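Local coordinates for protein nicotinamide riboside transporter PnuC (Neisseria mucosa ATCC 25996, PDB 4QTN) that probably carries nicotinamide riboside, a vitamin B3 form used for NAD synthesis, across the bacterial inner membrane as a homotrimeric transporter, at residues I62-S73 and Y95-W106; K83-N91 and L156-S167. All blocks are in the same frame, centred on the assembly; numbering follows the deposited sequence.

Contact 1 of 2, residues I62-S73 and Y95-W106; sequences ISNYLFGLISVS and YVPVQFVGFAMW. With NNR (Nicotinamide riboside), chain I.
Tyr65 fits as a knob into the hole formed by Gln99, Gly102, Phe103 and Trp106, the largest single share of the interface in an antiparallel transmembrane helix hairpin whose axes lie 9.0 Å apart at 176°. With CG beside its backbone N (chi1 -73°), the phenol lies over the bare backbone of Gly102, CZ 3.4 Å from Gly102 C, while Asn64 ND2 sits over the opposite face of the ring. In return, Gln99 enters a hole made by Asn64, Tyr65, Gly68 and Leu69; its CG is 3.7 Å from Leu69 N, and its amide end reaches the ribose of the bound nicotinamide riboside. On the ligand side Val72 CG1 lies 3.6 Å from Tyr95 CD2, and one face of the Tyr95 ring covers ribose C4R. The other flank is looser and partly exposed: Leu69 CD2 lies 3.9 Å from Val96 CG1 and Phe100 CE2, and Val96 CG2 meets Ser73 OG. Near the probably cytoplasmic end, Ile62 CG1 touches the edge of the Phe103 ring. Trp106 gives its indole N-H to Met174 O on helix 158-175, and the Tyr65 ring meets it edge-to-face (planes 82° apart), with Tyr65 OH 3.1 Å above the indole plane.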
loop_
_atom_site.group_PDB
_atom_site.type_symbol
_atom_site.label_atom_id
_atom_site.label_comp_id
_atom_site.label_asym_id
_atom_site.label_seq_id
_atom_site.Cartn_x
_atom_site.Cartn_y
_atom_site.Cartn_z
ATOM N N ILE C 62 12.845 16.421 18.620
ATOM C CA ILE C 62 12.931 15.890 19.994
ATOM C C ILE C 62 11.617 15.959 20.757
ATOM O O ILE C 62 11.388 15.175 21.693
ATOM C CB ILE C 62 14.005 16.611 20.816
ATOM C CG1 ILE C 62 14.123 15.965 22.192
ATOM C CG2 ILE C 62 13.690 18.104 20.925
ATOM C CD1 ILE C 62 15.539 15.684 22.600
ATOM N N SER C 63 10.766 16.908 20.367
ATOM C CA SER C 63 9.482 17.131 21.031
ATOM C C SER C 63 8.459 16.110 20.642
ATOM O O SER C 63 7.300 16.268 20.957
ATOM C CB SER C 63 8.931 18.503 20.683
ATOM O OG SER C 63 8.489 18.523 19.333
ATOM N N ASN C 64 8.877 15.089 19.906
ATOM C CA ASN C 64 8.017 13.949 19.657
ATOM C C ASN C 64 7.635 13.287 20.968
ATOM O O ASN C 64 6.511 12.831 21.127
ATOM C CB ASN C 64 8.688 12.933 18.710
ATOM C CG ASN C 64 9.422 11.828 19.455
ATOM O OD1 ASN C 64 8.823 10.812 19.849
ATOM N ND2 ASN C 64 10.728 12.010 19.643
ATOM N N TYR C 65 8.558 13.300 21.929
ATOM C CA TYR C 65 8.421 12.485 23.139
ATOM C C TYR C 65 7.294 12.923 24.066
ATOM O O TYR C 65 6.620 12.079 24.672
ATOM C CB TYR C 65 9.736 12.407 23.897
ATOM C CG TYR C 65 10.758 11.523 23.229
ATOM C CD1 TYR C 65 10.539 10.159 23.087
ATOM C CD2 TYR C 65 11.944 12.055 22.740
ATOM C CE1 TYR C 65 11.472 9.351 22.477
ATOM C CE2 TYR C 65 12.888 11.253 22.134
ATOM C CZ TYR C 65 12.650 9.903 22.004
ATOM O OH TYR C 65 13.591 9.100 21.386
ATOM N N LEU C 66 7.088 14.232 24.182
ATOM C CA LEU C 66 5.976 14.740 24.955
ATOM C C LEU C 66 4.638 14.263 24.380
ATOM O O LEU C 66 3.794 13.726 25.108
ATOM C CB LEU C 66 6.012 16.257 25.025
ATOM C CG LEU C 66 4.743 16.876 25.615
ATOM C CD1 LEU C 66 4.416 16.279 26.984
ATOM C CD2 LEU C 66 4.867 18.391 25.690
ATOM N N PHE C 67 4.451 14.461 23.075
ATOM C CA PHE C 67 3.282 13.929 22.367
ATOM C C PHE C 67 3.125 12.434 22.581
ATOM O O PHE C 67 2.043 11.964 22.916
ATOM C CB PHE C 67 3.361 14.232 20.867
ATOM C CG PHE C 67 3.214 15.683 20.538
ATOM C CD1 PHE C 67 1.969 16.301 20.584
ATOM C CD2 PHE C 67 4.324 16.443 20.193
ATOM C CE1 PHE C 67 1.835 17.647 20.289
ATOM C CE2 PHE C 67 4.200 17.794 19.898
ATOM C CZ PHE C 67 2.954 18.397 19.948
ATOM N N GLY C 68 4.210 11.694 22.390
ATOM C CA GLY C 68 4.186 10.245 22.541
ATOM C C GLY C 68 3.652 9.828 23.890
ATOM O O GLY C 68 2.823 8.908 23.989
ATOM N N LEU C 69 4.105 10.529 24.932
ATOM C CA LEU C 69 3.715 10.230 26.309
ATOM C C LEU C 69 2.199 10.233 26.484
ATOM O O LEU C 69 1.638 9.282 27.027
ATOM C CB LEU C 69 4.382 11.214 27.293
ATOM C CG LEU C 69 4.404 10.876 28.796
ATOM C CD1 LEU C 69 3.127 11.340 29.491
ATOM C CD2 LEU C 69 4.642 9.392 29.022
ATOM N N ILE C 70 1.547 11.307 26.020
ATOM C CA ILE C 70 0.076 11.400 26.018
ATOM C C ILE C 70 -0.511 10.269 25.197
ATOM O O ILE C 70 -1.318 9.463 25.696
ATOM C CB ILE C 70 -0.409 12.733 25.400
ATOM C CG1 ILE C 70 -0.036 13.911 26.298
ATOM C CG2 ILE C 70 -1.909 12.696 25.165
ATOM C CD1 ILE C 70 0.000 15.242 25.573
ATOM N N SER C 71 -0.074 10.204 23.943
ATOM C CA SER C 71 -0.678 9.360 22.954
ATOM C C SER C 71 -0.721 7.906 23.373
ATOM O O SER C 71 -1.797 7.293 23.357
ATOM C CB SER C 71 0.043 9.496 21.631
ATOM O OG SER C 71 -0.387 8.482 20.738
ATOM N N VAL C 72 0.445 7.339 23.726
ATOM C CA VAL C 72 0.528 5.897 24.062
ATOM C C VAL C 72 -0.298 5.519 25.300
ATOM O O VAL C 72 -0.780 4.387 25.409
ATOM C CB VAL C 72 1.994 5.369 24.210
ATOM C CG1 VAL C 72 2.688 5.306 22.858
ATOM C CG2 VAL C 72 2.799 6.189 25.222
ATOM N N SER C 73 -0.469 6.477 26.217
ATOM C CA SER C 73 -1.201 6.237 27.464
ATOM C C SER C 73 -2.659 6.053 27.137
ATOM O O SER C 73 -3.217 4.959 27.302
ATOM C CB SER C 73 -1.025 7.417 28.421
ATOM O OG SER C 73 0.344 7.671 28.663
ATOM N N TYR C 95 6.230 1.491 26.186
ATOM C CA TYR C 95 6.315 2.814 25.545
ATOM C C TYR C 95 6.314 3.976 26.553
ATOM O O TYR C 95 6.988 4.977 26.336
ATOM C CB TYR C 95 5.205 3.022 24.500
ATOM C CG TYR C 95 5.330 2.186 23.240
ATOM C CD1 TYR C 95 6.530 1.534 22.910
ATOM C CD2 TYR C 95 4.256 2.078 22.348
ATOM C CE1 TYR C 95 6.639 0.767 21.741
ATOM C CE2 TYR C 95 4.350 1.315 21.180
ATOM C CZ TYR C 95 5.540 0.661 20.877
ATOM O OH TYR C 95 5.633 -0.092 19.724
ATOM N N VAL C 96 5.568 3.833 27.652
ATOM C CA VAL C 96 5.399 4.946 28.597
ATOM C C VAL C 96 6.686 5.306 29.374
ATOM O O VAL C 96 7.051 6.485 29.462
ATOM C CB VAL C 96 4.200 4.741 29.554
ATOM C CG1 VAL C 96 4.124 5.872 30.567
ATOM C CG2 VAL C 96 2.910 4.682 28.762
ATOM N N PRO C 97 7.391 4.302 29.918
ATOM C CA PRO C 97 8.688 4.680 30.489
ATOM C C PRO C 97 9.682 5.139 29.403
ATOM O O PRO C 97 10.355 6.156 29.570
ATOM C CB PRO C 97 9.170 3.395 31.182
ATOM C CG PRO C 97 8.349 2.298 30.595
ATOM C CD PRO C 97 7.042 2.900 30.180
ATOM N N VAL C 98 9.708 4.429 28.278
ATOM C CA VAL C 98 10.685 4.685 27.217
ATOM C C VAL C 98 10.614 6.120 26.653
ATOM O O VAL C 98 11.627 6.661 26.205
ATOM C CB VAL C 98 10.583 3.632 26.087
ATOM C CG1 VAL C 98 11.424 4.028 24.889
ATOM C CG2 VAL C 98 11.031 2.279 26.599
ATOM N N GLN C 99 9.432 6.739 26.711
ATOM C CA GLN C 99 9.291 8.144 26.321
ATOM C C GLN C 99 10.341 9.029 27.003
ATOM O O GLN C 99 10.945 9.896 26.358
ATOM C CB GLN C 99 7.878 8.665 26.621
ATOM C CG GLN C 99 6.808 8.156 25.670
ATOM C CD GLN C 99 7.201 8.301 24.206
ATOM O OE1 GLN C 99 7.428 9.408 23.716
ATOM N NE2 GLN C 99 7.283 7.175 23.501
ATOM N N PHE C 100 10.559 8.806 28.306
ATOM C CA PHE C 100 11.541 9.601 29.063
ATOM C C PHE C 100 12.949 9.162 28.721
ATOM O O PHE C 100 13.782 9.982 28.329
ATOM C CB PHE C 100 11.307 9.496 30.570
ATOM C CG PHE C 100 9.940 9.913 30.997
ATOM C CD1 PHE C 100 9.662 11.247 31.278
ATOM C CD2 PHE C 100 8.919 8.971 31.130
ATOM C CE1 PHE C 100 8.383 11.642 31.675
ATOM C CE2 PHE C 100 7.647 9.357 31.529
ATOM C CZ PHE C 100 7.375 10.697 31.798
ATOM N N VAL C 101 13.201 7.859 28.863
ATOM C CA VAL C 101 14.451 7.232 28.420
ATOM C C VAL C 101 14.896 7.774 27.057
ATOM O O VAL C 101 16.042 8.229 26.894
ATOM C CB VAL C 101 14.279 5.709 28.301
ATOM C CG1 VAL C 101 15.628 5.029 28.253
ATOM C CG2 VAL C 101 13.457 5.183 29.461
ATOM N N GLY C 102 13.984 7.701 26.085
ATOM C CA GLY C 102 14.169 8.299 24.775
ATOM C C GLY C 102 14.552 9.770 24.807
ATOM O O GLY C 102 15.527 10.171 24.168
ATOM N N PHE C 103 13.798 10.582 25.551
ATOM C CA PHE C 103 14.108 12.018 25.639
ATOM C C PHE C 103 15.509 12.256 26.189
ATOM O O PHE C 103 16.210 13.166 25.745
ATOM C CB PHE C 103 13.083 12.768 26.485
ATOM C CG PHE C 103 13.393 14.232 26.640
ATOM C CD1 PHE C 103 13.543 15.049 25.512
ATOM C CD2 PHE C 103 13.572 14.793 27.898
ATOM C CE1 PHE C 103 13.848 16.397 25.643
ATOM C CE2 PHE C 103 13.877 16.141 28.034
ATOM C CZ PHE C 103 14.014 16.944 26.903
ATOM N N ALA C 104 15.899 11.425 27.157
ATOM C CA ALA C 104 17.241 11.438 27.726
ATOM C C ALA C 104 18.304 11.302 26.645
ATOM O O ALA C 104 19.093 12.224 26.427
ATOM C CB ALA C 104 17.390 10.325 28.763
HETATM N N MSE C 105 18.302 10.159 25.948
HETATM C CA MSE C 105 19.403 9.795 25.044
HETATM C C MSE C 105 19.375 10.529 23.744
HETATM O O MSE C 105 20.420 10.741 23.138
HETATM C CB MSE C 105 19.362 8.338 24.699
HETATM C CG MSE C 105 19.422 7.481 25.922
HETATM SE SE MSE C 105 18.851 5.737 25.280
HETATM C CE MSE C 105 16.922 6.094 25.122
ATOM N N TRP C 106 18.182 10.872 23.263
ATOM C CA TRP C 106 18.074 11.751 22.106
ATOM C C TRP C 106 18.636 13.135 22.462
ATOM O O TRP C 106 19.483 13.669 21.738
ATOM C CB TRP C 106 16.627 11.859 21.629
ATOM C CG TRP C 106 16.243 10.899 20.499
ATOM C CD1 TRP C 106 16.549 9.567 20.406
ATOM C CD2 TRP C 106 15.417 11.197 19.361
ATOM N NE1 TRP C 106 15.989 9.025 19.272
ATOM C CE2 TRP C 106 15.288 10.002 18.613
ATOM C CE3 TRP C 106 14.778 12.361 18.895
ATOM C CZ2 TRP C 106 14.553 9.940 17.419
ATOM C CZ3 TRP C 106 14.051 12.299 17.704
ATOM C CH2 TRP C 106 13.941 11.096 16.986
HETATM O O2R NNR I . 7.628 7.070 19.890
HETATM C C2R NNR I . 6.543 6.265 19.166
HETATM C C3R NNR I . 5.441 5.866 20.154
HETATM O O3R NNR I . 5.970 5.765 21.400
HETATM C C4R NNR I . 4.977 4.498 19.701
HETATM C C5R NNR I . 3.719 4.575 18.739
HETATM O O5R NNR I . 3.572 3.284 18.058
HETATM O O4R NNR I . 5.997 3.974 19.083
HETATM C C1R NNR I . 7.009 5.155 18.677
HETATM N N1 NNR I . 7.146 5.213 17.209
HETATM C C2 NNR I . 6.225 4.566 16.371
HETATM C C6 NNR I . 8.185 5.917 16.647
HETATM C C5 NNR I . 8.306 5.985 15.237
HETATM C C4 NNR I . 7.407 5.332 14.423
HETATM C C3 NNR I . 6.366 4.641 14.967
HETATM C C7 NNR I . 5.372 3.972 14.035
HETATM O O7 NNR I . 4.721 3.039 14.403
HETATM N N7 NNR I . 5.203 4.476 12.699
#

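Contact 2 of 2, residues K83-N91 and L156-S167; sequences KLYGEMMLN and LPTLDGVTVVVS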
loop_
_atom_site.group_PDB
_atom_site.type_symbol
_atom_site.label_atom_id
_atom_site.label_comp_id
_atom_site.label_asym_id
_atom_site.label_seq_id
_atom_site.Cartn_x
_atom_site.Cartn_y
_atom_site.Cartn_z
ATOM N N LYS C 83 -10.552 -4.817 24.005
ATOM C CA LYS C 83 -10.071 -6.193 24.151
ATOM C C LYS C 83 -8.891 -6.516 23.197
ATOM O O LYS C 83 -8.702 -7.672 22.790
ATOM C CB LYS C 83 -11.219 -7.199 23.948
ATOM C CG LYS C 83 -12.432 -6.974 24.854
ATOM C CD LYS C 83 -13.675 -7.684 24.319
ATOM C CE LYS C 83 -13.533 -9.200 24.387
ATOM N NZ LYS C 83 -14.214 -9.862 23.242
ATOM N N LEU C 84 -8.113 -5.492 22.845
ATOM C CA LEU C 84 -6.809 -5.712 22.227
ATOM C C LEU C 84 -5.755 -5.727 23.322
ATOM O O LEU C 84 -5.211 -4.688 23.698
ATOM C CB LEU C 84 -6.496 -4.632 21.161
ATOM C CG LEU C 84 -6.899 -4.901 19.691
ATOM C CD1 LEU C 84 -6.779 -3.640 18.845
ATOM C CD2 LEU C 84 -6.093 -6.038 19.067
ATOM N N TYR C 85 -5.494 -6.915 23.853
ATOM C CA TYR C 85 -4.626 -7.064 25.023
ATOM C C TYR C 85 -3.134 -6.973 24.683
ATOM O O TYR C 85 -2.332 -6.568 25.516
ATOM C CB TYR C 85 -4.943 -8.366 25.779
ATOM C CG TYR C 85 -6.403 -8.496 26.165
ATOM C CD1 TYR C 85 -6.998 -7.589 27.057
ATOM C CD2 TYR C 85 -7.199 -9.514 25.632
ATOM C CE1 TYR C 85 -8.340 -7.695 27.399
ATOM C CE2 TYR C 85 -8.542 -9.627 25.970
ATOM C CZ TYR C 85 -9.107 -8.719 26.852
ATOM O OH TYR C 85 -10.434 -8.835 27.188
ATOM N N GLY C 86 -2.779 -7.335 23.449
ATOM C CA GLY C 86 -1.414 -7.165 22.957
ATOM C C GLY C 86 -0.973 -5.710 22.971
ATOM O O GLY C 86 0.122 -5.382 23.448
ATOM N N GLU C 87 -1.836 -4.830 22.471
ATOM C CA GLU C 87 -1.499 -3.416 22.350
ATOM C C GLU C 87 -1.511 -2.704 23.691
ATOM O O GLU C 87 -0.797 -1.734 23.880
ATOM C CB GLU C 87 -2.423 -2.710 21.349
ATOM C CG GLU C 87 -2.424 -3.346 19.960
ATOM C CD GLU C 87 -1.133 -3.097 19.187
ATOM O OE1 GLU C 87 -0.826 -1.919 18.923
ATOM O OE2 GLU C 87 -0.433 -4.082 18.829
HETATM N N MSE C 88 -2.277 -3.225 24.642
HETATM C CA MSE C 88 -2.487 -2.523 25.912
HETATM C C MSE C 88 -1.319 -2.659 26.878
HETATM O O MSE C 88 -0.939 -1.682 27.530
HETATM C CB MSE C 88 -3.839 -2.901 26.530
HETATM C CG MSE C 88 -3.804 -4.198 27.331
HETATM SE SE MSE C 88 -4.710 -3.910 29.054
HETATM C CE MSE C 88 -3.515 -2.524 29.810
HETATM N N MSE C 89 -0.744 -3.861 26.972
HETATM C CA MSE C 89 0.406 -4.094 27.857
HETATM C C MSE C 89 1.645 -3.485 27.255
HETATM O O MSE C 89 2.531 -3.012 27.976
HETATM C CB MSE C 89 0.610 -5.585 28.157
HETATM C CG MSE C 89 0.579 -6.455 26.902
HETATM SE SE MSE C 89 1.020 -8.329 27.350
HETATM C CE MSE C 89 -0.792 -9.110 27.243
ATOM N N LEU C 90 1.700 -3.463 25.919
ATOM C CA LEU C 90 2.848 -2.908 25.184
ATOM C C LEU C 90 3.015 -1.407 25.430
ATOM O O LEU C 90 4.089 -0.963 25.838
ATOM C CB LEU C 90 2.713 -3.185 23.682
ATOM C CG LEU C 90 3.955 -3.219 22.774
ATOM C CD1 LEU C 90 3.562 -2.817 21.362
ATOM C CD2 LEU C 90 5.092 -2.341 23.271
ATOM N N ASN C 91 1.954 -0.632 25.179
ATOM C CA ASN C 91 2.000 0.819 25.362
ATOM C C ASN C 91 2.225 1.233 26.810
ATOM O O ASN C 91 3.072 2.087 27.090
ATOM C CB ASN C 91 0.745 1.492 24.805
ATOM C CG ASN C 91 0.723 1.521 23.286
ATOM O OD1 ASN C 91 0.920 2.569 22.661
ATOM N ND2 ASN C 91 0.477 0.367 22.683
ATOM N N LEU C 156 -2.748 -14.435 24.349
ATOM C CA LEU C 156 -2.321 -13.628 23.227
ATOM C C LEU C 156 -2.443 -14.450 21.968
ATOM O O LEU C 156 -1.766 -15.470 21.829
ATOM C CB LEU C 156 -0.870 -13.183 23.415
ATOM C CG LEU C 156 -0.580 -11.713 23.144
ATOM C CD1 LEU C 156 -1.684 -10.876 23.767
ATOM C CD2 LEU C 156 0.773 -11.331 23.721
ATOM N N PRO C 157 -3.325 -14.033 21.036
ATOM C CA PRO C 157 -3.290 -14.758 19.792
ATOM C C PRO C 157 -1.956 -14.493 19.125
ATOM O O PRO C 157 -1.316 -13.483 19.408
ATOM C CB PRO C 157 -4.445 -14.136 18.984
ATOM C CG PRO C 157 -5.282 -13.406 19.991
ATOM C CD PRO C 157 -4.291 -12.922 20.992
ATOM N N THR C 158 -1.521 -15.427 18.300
ATOM C CA THR C 158 -0.182 -15.414 17.764
ATOM C C THR C 158 0.119 -14.073 17.105
ATOM O O THR C 158 1.123 -13.438 17.400
ATOM C CB THR C 158 0.006 -16.559 16.759
ATOM O OG1 THR C 158 -0.409 -16.131 15.461
ATOM C CG2 THR C 158 -0.850 -17.799 17.183
ATOM N N LEU C 159 -0.775 -13.625 16.239
ATOM C CA LEU C 159 -0.535 -12.389 15.522
ATOM C C LEU C 159 -0.488 -11.199 16.460
ATOM O O LEU C 159 0.406 -10.387 16.351
ATOM C CB LEU C 159 -1.554 -12.170 14.408
ATOM C CG LEU C 159 -1.470 -10.792 13.744
ATOM C CD1 LEU C 159 -2.046 -10.827 12.342
ATOM C CD2 LEU C 159 -2.185 -9.741 14.587
ATOM N N ASP C 160 -1.447 -11.101 17.387
ATOM C CA ASP C 160 -1.410 -10.037 18.398
ATOM C C ASP C 160 -0.069 -10.122 19.079
ATOM O O ASP C 160 0.450 -9.128 19.603
ATOM C CB ASP C 160 -2.515 -10.211 19.455
ATOM C CG ASP C 160 -3.923 -10.340 18.847
ATOM O OD1 ASP C 160 -4.086 -11.046 17.823
ATOM O OD2 ASP C 160 -4.877 -9.777 19.435
ATOM N N GLY C 161 0.500 -11.327 19.062
ATOM C CA GLY C 161 1.789 -11.586 19.691
ATOM C C GLY C 161 2.957 -11.079 18.865
ATOM O O GLY C 161 3.815 -10.361 19.381
ATOM N N VAL C 162 2.979 -11.455 17.576
ATOM C CA VAL C 162 4.043 -11.055 16.623
ATOM C C VAL C 162 4.240 -9.545 16.582
ATOM O O VAL C 162 5.364 -9.058 16.707
ATOM C CB VAL C 162 3.771 -11.581 15.177
ATOM C CG1 VAL C 162 4.642 -10.864 14.164
ATOM C CG2 VAL C 162 4.012 -13.078 15.095
ATOM N N THR C 163 3.153 -8.805 16.422
ATOM C CA THR C 163 3.253 -7.363 16.399
ATOM C C THR C 163 3.886 -6.788 17.692
ATOM O O THR C 163 4.351 -5.646 17.707
ATOM C CB THR C 163 1.900 -6.680 16.020
ATOM O OG1 THR C 163 1.796 -5.388 16.640
ATOM C CG2 THR C 163 0.733 -7.534 16.443
ATOM N N VAL C 164 3.995 -7.601 18.736
ATOM C CA VAL C 164 4.552 -7.083 19.988
ATOM C C VAL C 164 6.086 -7.149 20.139
ATOM O O VAL C 164 6.701 -6.179 20.589
ATOM C CB VAL C 164 3.846 -7.635 21.225
ATOM C CG1 VAL C 164 4.512 -7.096 22.492
ATOM C CG2 VAL C 164 2.379 -7.245 21.191
ATOM N N VAL C 165 6.696 -8.278 19.763
ATOM C CA VAL C 165 8.172 -8.365 19.659
ATOM C C VAL C 165 8.679 -7.265 18.719
ATOM O O VAL C 165 9.497 -6.418 19.107
ATOM C CB VAL C 165 8.638 -9.759 19.132
ATOM C CG1 VAL C 165 10.056 -9.691 18.567
ATOM C CG2 VAL C 165 8.548 -10.810 20.226
ATOM N N VAL C 166 8.144 -7.265 17.497
ATOM C CA VAL C 166 8.567 -6.348 16.449
ATOM C C VAL C 166 8.489 -4.913 16.941
ATOM O O VAL C 166 9.436 -4.151 16.775
ATOM C CB VAL C 166 7.736 -6.549 15.146
ATOM C CG1 VAL C 166 7.999 -5.446 14.143
ATOM C CG2 VAL C 166 8.038 -7.905 14.519
ATOM N N SER C 167 7.399 -4.569 17.620
ATOM C CA SER C 167 7.240 -3.214 18.171
ATOM C C SER C 167 8.285 -2.810 19.223
ATOM O O SER C 167 8.676 -1.639 19.284
ATOM C CB SER C 167 5.832 -2.995 18.711
ATOM O OG SER C 167 5.063 -2.225 17.800
#
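Gly86 and Asp160 bring the two backbones closest, their CA atoms 5.4 Å apart, where the first turns of helices 85-107 and 158-175 run side by side in the same direction, crossing at -25° with axes 9.1 Å apart. Lys83, at positive phi, closes the preceding helix in a Schellman motif, and Leu84 follows directly as the N-cap of the next. Gly86 has no side chain to hold the helices apart: Leu156 CD1 reaches in to 3.7 Å from Gly86 N, and Val164 CG2 lies 3.7 Å from Gly86 O. The selenomethionine Met89 and Leu156 meet tip to tip, CE against CD1, on the flank where Tyr145 of helix 128-147 touches both. One turn deeper, the Leu90 and Val164 side chains run antiparallel alongside one another, Leu90 CG beside Val164 CG1. Leu90 has CG anti to the backbone N (chi1 -156°), which carries CD1 to Ser167 CB, 3.5 Å away. Polar contact is sparse. Glu87, bent at chi2 (-72°), receives a weak hydrogen bond at OE2 from Thr163 OG1 (3.4 Å), while its OE1 pairs with Tyr75 OH of helix 64-80, so both carboxylate oxygens of this buried acid have a partner. Asn91 ND2 bonds back to Glu87 O. On a face of helix 158-175 that takes no part here, Val162 and Val166 pack against Val33 and Ile29 of a neighbouring subunit. Close helix packing over a glycine is common in membrane helix bundles; here it joins two transmembrane helices that both supply residues to the nicotinamide riboside pocket.

Helix 85-107 belongs to both contacts: its first turns pack on 156-167 in contact 2, and its continuation packs on 62-73 in contact 1, with centres 20 Å apart. It runs on between them through probable backbone hydrogen bonds, Tyr95 N to Leu90 O (3.3 Å) and Val96 N to Asn91 O (3.1 Å), before the kink at Pro97. Val72 CG1 of contact 1 also packs 3.3 Å from Asn91 OD1. The two contacts converge near the nicotinamide riboside: Tyr95 OH lies 2.9 Å from Ser167 OG, so a second-shell serine, its side chain about 6 Å from the ligand, meets the hydroxyl of the ring that covers the ribose.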